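Transcriptional activator PlcR protein (Bacillus thuringiensis, PDB 3U3W) activates transcription of virulence genes by binding DNA through a helix-turn-helix domain when the quorum-sensing peptide PapR occupies its tetratricopeptide-repeat domain. Local coordinates at residues 180-185 and 196-201; 220-225 and 236-241; 8-13 and 47-52. All coordinates share one frame; numbering follows the deposited sequence.

Contact 1: residues 180-185 and 196-201; sequences QILKQL and VKVRYN
Leu182 and Val198 mark the closest backbone approach of two helical segments, 180-185 and 196-201, their CA atoms lying 7.3 Å apart. The short axes come no nearer than 10.3 Å and run nearly antiparallel, at 160° between their N-to-C directions, the geometry of consecutive helices joined by a tight connection, as in tetratricopeptide-type helical repeats. The centre of the contact is apolar. Val198 is the central side chain, and its two methyls divide the work. Its CG1, anti to the backbone N (chi1 -179°), faces Leu182, whose CD2 touches it at 3.7 Å; the two side chains pass alongside each other in opposite senses. Val198 CG2 instead meets Ile181 CG2 at 3.8 Å, methyl against methyl. One valine thus bridges two successive residues of the facing helix.

Arg199 adds a flank to this centre. Its CB does not aim at the other helix, but the chain, extended from CG to NE, carries the side chain past Leu182: CD2 of Leu182 lies 4.0 Å from Arg199 CG, and CD1 of Leu182 sits over one guanidinium face, displaced toward the rim. The polar end is held elsewhere, NE by a salt bridge to Asp195 and NH1 by a hydrogen bond to Gln218, two anchors consistent with a fixed guanidinium orientation.

Turned away from this contact, Lys197 NZ forms a salt bridge and Asn201 ND2 a hydrogen bond with the backbone of the bound peptide. Helix 153-167 packs on Ile181 and Leu185, while helix 212-228 touches Val196 and Arg199, placing the pair inside a continuous array of helices.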
loop_
_atom_site.group_PDB
_atom_site.type_symbol
_atom_site.label_atom_id
_atom_site.label_comp_id
_atom_site.label_asym_id
_atom_site.label_seq_id
_atom_site.Cartn_x
_atom_site.Cartn_y
_atom_site.Cartn_z
ATOM N N GLN A 180 5.206 22.984 3.979
ATOM C CA GLN A 180 3.893 22.877 4.627
ATOM C C GLN A 180 3.272 21.500 4.439
ATOM O O GLN A 180 2.631 20.991 5.354
ATOM C CB GLN A 180 2.904 23.905 4.092
ATOM C CG GLN A 180 2.911 25.268 4.732
ATOM C CD GLN A 180 2.042 26.235 3.936
ATOM O OE1 GLN A 180 2.529 27.256 3.436
ATOM N NE2 GLN A 180 0.755 25.898 3.784
ATOM N N ILE A 181 3.427 20.923 3.244
ATOM C CA ILE A 181 2.886 19.584 2.955
ATOM C C ILE A 181 3.540 18.503 3.817
ATOM O O ILE A 181 2.851 17.673 4.418
ATOM C CB ILE A 181 2.986 19.199 1.444
ATOM C CG1 ILE A 181 2.151 20.151 0.591
ATOM C CG2 ILE A 181 2.532 17.751 1.217
ATOM C CD1 ILE A 181 2.602 20.255 -0.850
ATOM N N LEU A 182 4.866 18.512 3.890
ATOM C CA LEU A 182 5.587 17.558 4.740
ATOM C C LEU A 182 5.153 17.648 6.197
ATOM O O LEU A 182 5.105 16.636 6.894
ATOM C CB LEU A 182 7.100 17.750 4.623
ATOM C CG LEU A 182 7.612 17.446 3.207
ATOM C CD1 LEU A 182 9.063 17.870 3.016
ATOM C CD2 LEU A 182 7.408 15.967 2.863
ATOM N N LYS A 183 4.831 18.865 6.637
ATOM C CA LYS A 183 4.370 19.131 7.999
ATOM C C LYS A 183 2.963 18.580 8.244
ATOM O O LYS A 183 2.710 17.927 9.255
ATOM C CB LYS A 183 4.422 20.640 8.281
ATOM C CG LYS A 183 4.060 21.045 9.708
ATOM C CD LYS A 183 4.330 22.530 9.954
ATOM C CE LYS A 183 4.196 22.895 11.440
ATOM N NZ LYS A 183 2.878 22.512 12.037
ATOM N N GLN A 184 2.057 18.853 7.314
ATOM C CA GLN A 184 0.708 18.303 7.354
ATOM C C GLN A 184 0.717 16.779 7.309
ATOM O O GLN A 184 -0.173 16.151 7.870
ATOM C CB GLN A 184 -0.135 18.857 6.198
ATOM C CG GLN A 184 -0.384 20.366 6.269
ATOM C CD GLN A 184 -1.071 20.915 5.026
ATOM O OE1 GLN A 184 -2.217 20.574 4.738
ATOM N NE2 GLN A 184 -0.375 21.777 4.291
ATOM N N LEU A 185 1.724 16.199 6.650
ATOM C CA LEU A 185 1.891 14.747 6.586
ATOM C C LEU A 185 2.292 14.120 7.923
ATOM O O LEU A 185 1.869 13.004 8.237
ATOM C CB LEU A 185 2.934 14.366 5.532
ATOM C CG LEU A 185 2.438 14.188 4.106
ATOM C CD1 LEU A 185 3.555 13.631 3.240
ATOM C CD2 LEU A 185 1.248 13.251 4.093
ATOM N N VAL A 196 7.613 10.440 -0.242
ATOM C CA VAL A 196 8.766 10.309 -1.114
ATOM C C VAL A 196 8.613 11.240 -2.309
ATOM O O VAL A 196 9.576 11.864 -2.763
ATOM C CB VAL A 196 8.953 8.855 -1.625
ATOM C CG1 VAL A 196 9.926 8.810 -2.778
ATOM C CG2 VAL A 196 9.420 7.950 -0.508
ATOM N N LYS A 197 7.395 11.320 -2.828
ATOM C CA LYS A 197 7.148 12.126 -3.987
ATOM C C LYS A 197 7.343 13.624 -3.665
ATOM O O LYS A 197 7.990 14.348 -4.426
ATOM C CB LYS A 197 5.740 11.863 -4.518
ATOM C CG LYS A 197 5.350 12.836 -5.609
ATOM C CD LYS A 197 3.875 12.759 -5.945
ATOM C CE LYS A 197 3.558 11.510 -6.745
ATOM N NZ LYS A 197 2.134 11.494 -7.159
ATOM N N VAL A 198 6.770 14.077 -2.549
ATOM C CA VAL A 198 6.932 15.466 -2.114
ATOM C C VAL A 198 8.397 15.810 -1.878
ATOM O O VAL A 198 8.854 16.872 -2.293
ATOM C CB VAL A 198 6.144 15.803 -0.816
ATOM C CG1 VAL A 198 6.356 17.274 -0.437
ATOM C CG2 VAL A 198 4.674 15.507 -0.983
ATOM N N ARG A 199 9.142 14.929 -1.212
ATOM C CA ARG A 199 10.567 15.202 -0.998
ATOM C C ARG A 199 11.331 15.322 -2.309
ATOM O O ARG A 199 12.271 16.117 -2.431
ATOM C CB ARG A 199 11.227 14.176 -0.085
ATOM C CG ARG A 199 10.722 14.236 1.333
ATOM C CD ARG A 199 11.559 13.381 2.279
ATOM N NE ARG A 199 10.963 13.419 3.612
ATOM C CZ ARG A 199 11.216 14.353 4.525
ATOM N NH1 ARG A 199 12.088 15.337 4.274
ATOM N NH2 ARG A 199 10.597 14.304 5.697
ATOM N N TYR A 200 10.906 14.554 -3.305
ATOM C CA TYR A 200 11.566 14.599 -4.601
ATOM C C TYR A 200 11.352 15.937 -5.298
ATOM O O TYR A 200 12.292 16.500 -5.870
ATOM C CB TYR A 200 11.065 13.485 -5.489
ATOM C CG TYR A 200 11.580 13.545 -6.904
ATOM C CD1 TYR A 200 12.894 13.199 -7.202
ATOM C CD2 TYR A 200 10.750 13.932 -7.945
ATOM C CE1 TYR A 200 13.364 13.238 -8.493
ATOM C CE2 TYR A 200 11.206 13.969 -9.253
ATOM C CZ TYR A 200 12.509 13.618 -9.523
ATOM O OH TYR A 200 12.958 13.642 -10.824
ATOM N N ASN A 201 10.111 16.422 -5.262
ATOM C CA ASN A 201 9.746 17.660 -5.938
ATOM C C ASN A 201 10.428 18.794 -5.207
ATOM O O ASN A 201 11.029 19.666 -5.819
ATOM C CB ASN A 201 8.225 17.857 -5.944
ATOM C CG ASN A 201 7.492 16.894 -6.886
ATOM O OD1 ASN A 201 8.028 16.479 -7.924
ATOM N ND2 ASN A 201 6.247 16.547 -6.527
#

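Contact 2: residues 220-225 and 236-241; sequences NKAIEI and GQLYYQ
Leu238 and Tyr239 are the two residues of segment 236-241 that meet segment 220-225, and they do so in different ways. The helices run roughly antiparallel, at 151° between the segment directions and 9.7 Å between axes at closest, with Ile223 and Leu238 nearest in backbone register.

Just before them, Gln237 faces another side of its helix, where NE2 hydrogen-bonds an acidic side chain of the bound peptide. Leu238 then turns to the partner helix. Its CB packs on Ile223 CG1 at 3.6 Å, the two side chains lying alongside one another with reversed senses. Further out, its branch straddles Ala222: CD1 approaches the alanine CB to 3.8 Å and CD2 comes to 3.9 Å from that same CB, so a single small methyl fits against both ends of the leucine fork.

Tyr239 starts out along the flank of the contact, but its ring swings back across Ile223. With CG anti to the carbonyl carbon (chi1 -78°), the ring offers a face to Ile223 CD1, which stands 4.1 Å from the centroid and 26° off the normal, a CH-pi contact displaced toward the edge formed by CD1 and CE1 of Tyr239. The second isoleucine branch, CG2, reaches the phenol end, 3.9 Å from Tyr239 OH. One isoleucine thus touches the ring at two places, CD1 over the face near the rim and CG2 at the hydroxyl end.

Tyr240, next in sequence, packs against an apolar side chain of the peptide. Around this buried pair, helix 192-208 covers Leu238 through Tyr200, helix 253-269 touches Tyr239 through Lys262 and Phe266, and Ile269 of the second subunit also packs on Tyr239.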
loop_
_atom_site.group_PDB
_atom_site.type_symbol
_atom_site.label_atom_id
_atom_site.label_comp_id
_atom_site.label_asym_id
_atom_site.label_seq_id
_atom_site.Cartn_x
_atom_site.Cartn_y
_atom_site.Cartn_z
ATOM N N ASN A 220 18.441 11.959 -0.368
ATOM C CA ASN A 220 18.892 10.800 0.406
ATOM C C ASN A 220 17.866 10.319 1.416
ATOM O O ASN A 220 17.719 9.114 1.638
ATOM C CB ASN A 220 20.218 11.089 1.104
ATOM C CG ASN A 220 21.386 11.114 0.139
ATOM O OD1 ASN A 220 21.346 10.486 -0.921
ATOM N ND2 ASN A 220 22.426 11.846 0.498
ATOM N N LYS A 221 17.165 11.265 2.028
ATOM C CA LYS A 221 16.057 10.935 2.902
ATOM C C LYS A 221 14.998 10.143 2.109
ATOM O O LYS A 221 14.511 9.111 2.562
ATOM C CB LYS A 221 15.443 12.209 3.490
ATOM C CG LYS A 221 14.535 11.970 4.673
ATOM C CD LYS A 221 15.215 12.381 5.970
ATOM C CE LYS A 221 16.617 11.764 6.092
ATOM N NZ LYS A 221 17.123 11.729 7.507
ATOM N N ALA A 222 14.658 10.619 0.913
ATOM C CA ALA A 222 13.615 9.975 0.130
ATOM C C ALA A 222 14.057 8.575 -0.386
ATOM O O ALA A 222 13.285 7.631 -0.343
ATOM C CB ALA A 222 13.125 10.897 -0.997
ATOM N N ILE A 223 15.305 8.449 -0.816
ATOM C CA ILE A 223 15.891 7.151 -1.156
ATOM C C ILE A 223 15.831 6.160 0.006
ATOM O O ILE A 223 15.506 4.989 -0.193
ATOM C CB ILE A 223 17.359 7.307 -1.634
ATOM C CG1 ILE A 223 17.394 8.152 -2.919
ATOM C CG2 ILE A 223 18.049 5.932 -1.778
ATOM C CD1 ILE A 223 18.742 8.170 -3.655
ATOM N N GLU A 224 16.137 6.629 1.214
ATOM C CA GLU A 224 16.054 5.779 2.401
ATOM C C GLU A 224 14.623 5.293 2.621
ATOM O O GLU A 224 14.389 4.098 2.835
ATOM C CB GLU A 224 16.563 6.514 3.646
ATOM C CG GLU A 224 16.312 5.781 4.959
ATOM C CD GLU A 224 16.012 6.733 6.121
ATOM O OE1 GLU A 224 16.878 7.576 6.445
ATOM O OE2 GLU A 224 14.905 6.643 6.706
ATOM N N ILE A 225 13.669 6.218 2.571
ATOM C CA ILE A 225 12.263 5.860 2.723
ATOM C C ILE A 225 11.820 4.867 1.649
ATOM O O ILE A 225 11.072 3.938 1.926
ATOM C CB ILE A 225 11.341 7.089 2.681
ATOM C CG1 ILE A 225 11.699 8.043 3.829
ATOM C CG2 ILE A 225 9.869 6.659 2.776
ATOM C CD1 ILE A 225 11.018 9.382 3.735
ATOM N N GLY A 236 14.412 5.679 -9.345
ATOM C CA GLY A 236 15.255 6.054 -10.474
ATOM C C GLY A 236 15.487 7.568 -10.518
ATOM O O GLY A 236 16.628 8.035 -10.568
ATOM N N GLN A 237 14.398 8.330 -10.469
ATOM C CA GLN A 237 14.466 9.790 -10.489
ATOM C C GLN A 237 15.340 10.309 -9.361
ATOM O O GLN A 237 16.095 11.246 -9.558
ATOM C CB GLN A 237 13.065 10.412 -10.405
ATOM C CG GLN A 237 12.154 10.018 -11.568
ATOM C CD GLN A 237 11.417 8.692 -11.307
ATOM O OE1 GLN A 237 12.030 7.695 -10.926
ATOM N NE2 GLN A 237 10.098 8.692 -11.501
ATOM N N LEU A 238 15.238 9.677 -8.190
ATOM C CA LEU A 238 15.987 10.071 -6.996
ATOM C C LEU A 238 17.491 9.884 -7.171
ATOM O O LEU A 238 18.254 10.796 -6.897
ATOM C CB LEU A 238 15.483 9.303 -5.767
ATOM C CG LEU A 238 14.123 9.837 -5.275
ATOM C CD1 LEU A 238 13.449 8.909 -4.263
ATOM C CD2 LEU A 238 14.277 11.257 -4.713
ATOM N N TYR A 239 17.914 8.714 -7.640
ATOM C CA TYR A 239 19.313 8.506 -7.978
ATOM C C TYR A 239 19.829 9.496 -8.998
ATOM O O TYR A 239 20.972 9.917 -8.912
ATOM C CB TYR A 239 19.566 7.087 -8.484
ATOM C CG TYR A 239 19.615 6.104 -7.359
ATOM C CD1 TYR A 239 20.561 6.226 -6.350
ATOM C CD2 TYR A 239 18.694 5.078 -7.279
ATOM C CE1 TYR A 239 20.597 5.336 -5.296
ATOM C CE2 TYR A 239 18.718 4.189 -6.236
ATOM C CZ TYR A 239 19.673 4.319 -5.247
ATOM O OH TYR A 239 19.681 3.415 -4.213
ATOM N N TYR A 240 18.993 9.841 -9.971
ATOM C CA TYR A 240 19.374 10.808 -10.981
ATOM C C TYR A 240 19.591 12.156 -10.277
ATOM O O TYR A 240 20.657 12.774 -10.388
ATOM C CB TYR A 240 18.294 10.898 -12.080
ATOM C CG TYR A 240 18.578 11.968 -13.114
ATOM C CD1 TYR A 240 19.340 11.686 -14.247
ATOM C CD2 TYR A 240 18.103 13.273 -12.949
ATOM C CE1 TYR A 240 19.620 12.674 -15.187
ATOM C CE2 TYR A 240 18.371 14.262 -13.894
ATOM C CZ TYR A 240 19.129 13.957 -15.001
ATOM O OH TYR A 240 19.397 14.932 -15.921
ATOM N N GLN A 241 18.584 12.593 -9.530
ATOM C CA GLN A 241 18.693 13.817 -8.758
ATOM C C GLN A 241 19.918 13.843 -7.840
ATOM O O GLN A 241 20.540 14.888 -7.653
ATOM C CB GLN A 241 17.440 14.047 -7.930
ATOM C CG GLN A 241 17.395 15.436 -7.373
ATOM C CD GLN A 241 17.496 16.444 -8.484
ATOM O OE1 GLN A 241 16.741 16.385 -9.457
ATOM N NE2 GLN A 241 18.456 17.351 -8.376
#

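Contact 3: residues 8-13 and 47-52; sequences SEIKKI and DILQGI
Ile10 of segment 8-13 overlaps Ile52 and Leu49 of segment 47-52: its CG2 meets CG2 of Ile52 at 4.3 Å and its CD1 meets CD1 of Leu49 at 4.5 Å. The two branches of a single isoleucine thus reach residues three apart, close to one turn, on the other helix. Ile10 and Ile52 are also the nearest pair in the backbone, with 8.3 Å between CA atoms, and both direct CB at the opposing segment. Leu49 takes part differently: its CB points along the flank, and the torsion that sets CG anti to the backbone N (chi1 -170°) is followed by a bend at chi2 (56°) that sends CD1 to Ile10. These long methyl separations and a summed buried surface of 102 Å² describe a light contact, even though all three side chains are buried.

What completes the enclosure comes from the rest of the helix-turn-helix domain, of the XRE/Cro type, in which helix 4-16 and helix 46-56 pack together around a shared apolar core. Phe63 of helix 61-65 touches both Ile10 and Leu49, and Ile37 of helix 31-38 touches Ile10 as well as Ile48.

Ile48 packs on a phosphate of the bound DNA, while Leu49 lies against Met46 of the second subunit and Gln50 against Ile149 of that same neighbouring chain.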
loop_
_atom_site.group_PDB
_atom_site.type_symbol
_atom_site.label_atom_id
_atom_site.label_comp_id
_atom_site.label_asym_id
_atom_site.label_seq_id
_atom_site.Cartn_x
_atom_site.Cartn_y
_atom_site.Cartn_z
ATOM N N SER A 8 -27.733 -4.170 -0.822
ATOM C CA SER A 8 -27.564 -5.162 -1.880
ATOM C C SER A 8 -26.103 -5.529 -2.137
ATOM O O SER A 8 -25.811 -6.575 -2.700
ATOM C CB SER A 8 -28.251 -4.718 -3.171
ATOM O OG SER A 8 -27.979 -3.359 -3.443
ATOM N N GLU A 9 -25.192 -4.660 -1.731
ATOM C CA GLU A 9 -23.777 -4.995 -1.737
ATOM C C GLU A 9 -23.497 -6.098 -0.708
ATOM O O GLU A 9 -22.747 -7.048 -0.964
ATOM C CB GLU A 9 -22.936 -3.750 -1.453
ATOM C CG GLU A 9 -21.436 -3.961 -1.614
ATOM C CD GLU A 9 -21.032 -4.269 -3.050
ATOM O OE1 GLU A 9 -21.889 -4.145 -3.956
ATOM O OE2 GLU A 9 -19.857 -4.633 -3.272
ATOM N N ILE A 10 -24.121 -5.987 0.456
ATOM C CA ILE A 10 -24.005 -7.040 1.459
ATOM C C ILE A 10 -24.652 -8.354 0.997
ATOM O O ILE A 10 -24.100 -9.433 1.219
ATOM C CB ILE A 10 -24.583 -6.587 2.824
ATOM C CG1 ILE A 10 -23.641 -5.565 3.477
ATOM C CG2 ILE A 10 -24.814 -7.781 3.744
ATOM C CD1 ILE A 10 -24.126 -5.039 4.808
ATOM N N LYS A 11 -25.815 -8.256 0.355
ATOM C CA LYS A 11 -26.545 -9.426 -0.139
ATOM C C LYS A 11 -25.805 -10.081 -1.301
ATOM O O LYS A 11 -25.720 -11.305 -1.395
ATOM C CB LYS A 11 -27.949 -9.020 -0.593
ATOM C CG LYS A 11 -28.748 -10.111 -1.326
ATOM C CD LYS A 11 -30.177 -9.629 -1.590
ATOM C CE LYS A 11 -31.088 -10.729 -2.125
ATOM N NZ LYS A 11 -31.016 -10.864 -3.606
ATOM N N LYS A 12 -25.282 -9.244 -2.187
ATOM C CA LYS A 12 -24.503 -9.695 -3.330
ATOM C C LYS A 12 -23.284 -10.502 -2.883
ATOM O O LYS A 12 -23.018 -11.579 -3.417
ATOM C CB LYS A 12 -24.091 -8.480 -4.178
ATOM C CG LYS A 12 -23.010 -8.725 -5.230
ATOM C CD LYS A 12 -23.030 -7.607 -6.281
ATOM C CE LYS A 12 -21.765 -7.575 -7.137
ATOM N NZ LYS A 12 -20.615 -6.904 -6.450
ATOM N N ILE A 13 -22.558 -9.984 -1.893
ATOM C CA ILE A 13 -21.340 -10.633 -1.415
ATOM C C ILE A 13 -21.636 -11.868 -0.552
ATOM O O ILE A 13 -20.860 -12.825 -0.543
ATOM C CB ILE A 13 -20.425 -9.638 -0.648
ATOM C CG1 ILE A 13 -20.110 -8.426 -1.519
ATOM C CG2 ILE A 13 -19.138 -10.315 -0.215
ATOM C CD1 ILE A 13 -19.368 -7.338 -0.800
ATOM N N ASP A 47 -20.615 -2.567 15.631
ATOM C CA ASP A 47 -20.474 -3.968 16.011
ATOM C C ASP A 47 -20.934 -4.900 14.888
ATOM O O ASP A 47 -20.157 -5.704 14.373
ATOM C CB ASP A 47 -21.231 -4.265 17.319
ATOM C CG ASP A 47 -22.582 -3.549 17.405
ATOM O OD1 ASP A 47 -23.126 -3.140 16.355
ATOM O OD2 ASP A 47 -23.106 -3.396 18.532
ATOM N N ILE A 48 -22.200 -4.784 14.502
ATOM C CA ILE A 48 -22.768 -5.613 13.440
ATOM C C ILE A 48 -22.056 -5.491 12.079
ATOM O O ILE A 48 -21.847 -6.498 11.397
ATOM C CB ILE A 48 -24.284 -5.376 13.299
ATOM C CG1 ILE A 48 -24.972 -5.695 14.634
ATOM C CG2 ILE A 48 -24.861 -6.215 12.168
ATOM C CD1 ILE A 48 -26.482 -5.579 14.627
ATOM N N LEU A 49 -21.656 -4.279 11.696
ATOM C CA LEU A 49 -20.980 -4.094 10.410
ATOM C C LEU A 49 -19.607 -4.741 10.419
ATOM O O LEU A 49 -19.205 -5.409 9.471
ATOM C CB LEU A 49 -20.808 -2.616 10.092
ATOM C CG LEU A 49 -20.326 -2.372 8.664
ATOM C CD1 LEU A 49 -21.269 -3.036 7.643
ATOM C CD2 LEU A 49 -20.213 -0.878 8.408
ATOM N N GLN A 50 -18.888 -4.490 11.501
ATOM C CA GLN A 50 -17.576 -5.051 11.748
ATOM C C GLN A 50 -17.622 -6.581 11.631
ATOM O O GLN A 50 -16.811 -7.192 10.937
ATOM C CB GLN A 50 -17.121 -4.591 13.136
ATOM C CG GLN A 50 -16.402 -5.627 13.962
ATOM C CD GLN A 50 -15.094 -6.008 13.341
ATOM O OE1 GLN A 50 -14.463 -5.196 12.660
ATOM N NE2 GLN A 50 -14.681 -7.255 13.545
ATOM N N GLY A 51 -18.606 -7.182 12.287
ATOM C CA GLY A 51 -18.856 -8.606 12.179
ATOM C C GLY A 51 -19.140 -9.075 10.764
ATOM O O GLY A 51 -18.501 -10.012 10.280
ATOM N N ILE A 52 -20.102 -8.443 10.096
ATOM C CA ILE A 52 -20.433 -8.826 8.720
ATOM C C ILE A 52 -19.224 -8.693 7.785
ATOM O O ILE A 52 -18.975 -9.569 6.957
ATOM C CB ILE A 52 -21.608 -8.000 8.171
ATOM C CG1 ILE A 52 -22.917 -8.448 8.810
ATOM C CG2 ILE A 52 -21.701 -8.103 6.653
ATOM C CD1 ILE A 52 -24.002 -7.403 8.697
#

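Overall arrangement
Contacts 1 and 2 belong to one helical array, their centres 14 Å apart, and contact 1 is complete in the sequence before contact 2 begins. They touch: Tyr200 CD1 packs on Leu238 CD2 at 3.4 Å and Val196 CG2 on Ile225 CG2 at 3.6 Å, so helix 192-208 serves both. Residues of each also reach the bound peptide, the quorum-sensing signal. Contact 3 stands apart in the DNA-binding domain, on the opposite side of the chain's centre, with its centre 37 Å from contact 1 and 43 Å from contact 2. It lies about 3 Å from the DNA between nearest atoms, against about 33 Å for contact 1 and about 40 Å for contact 2.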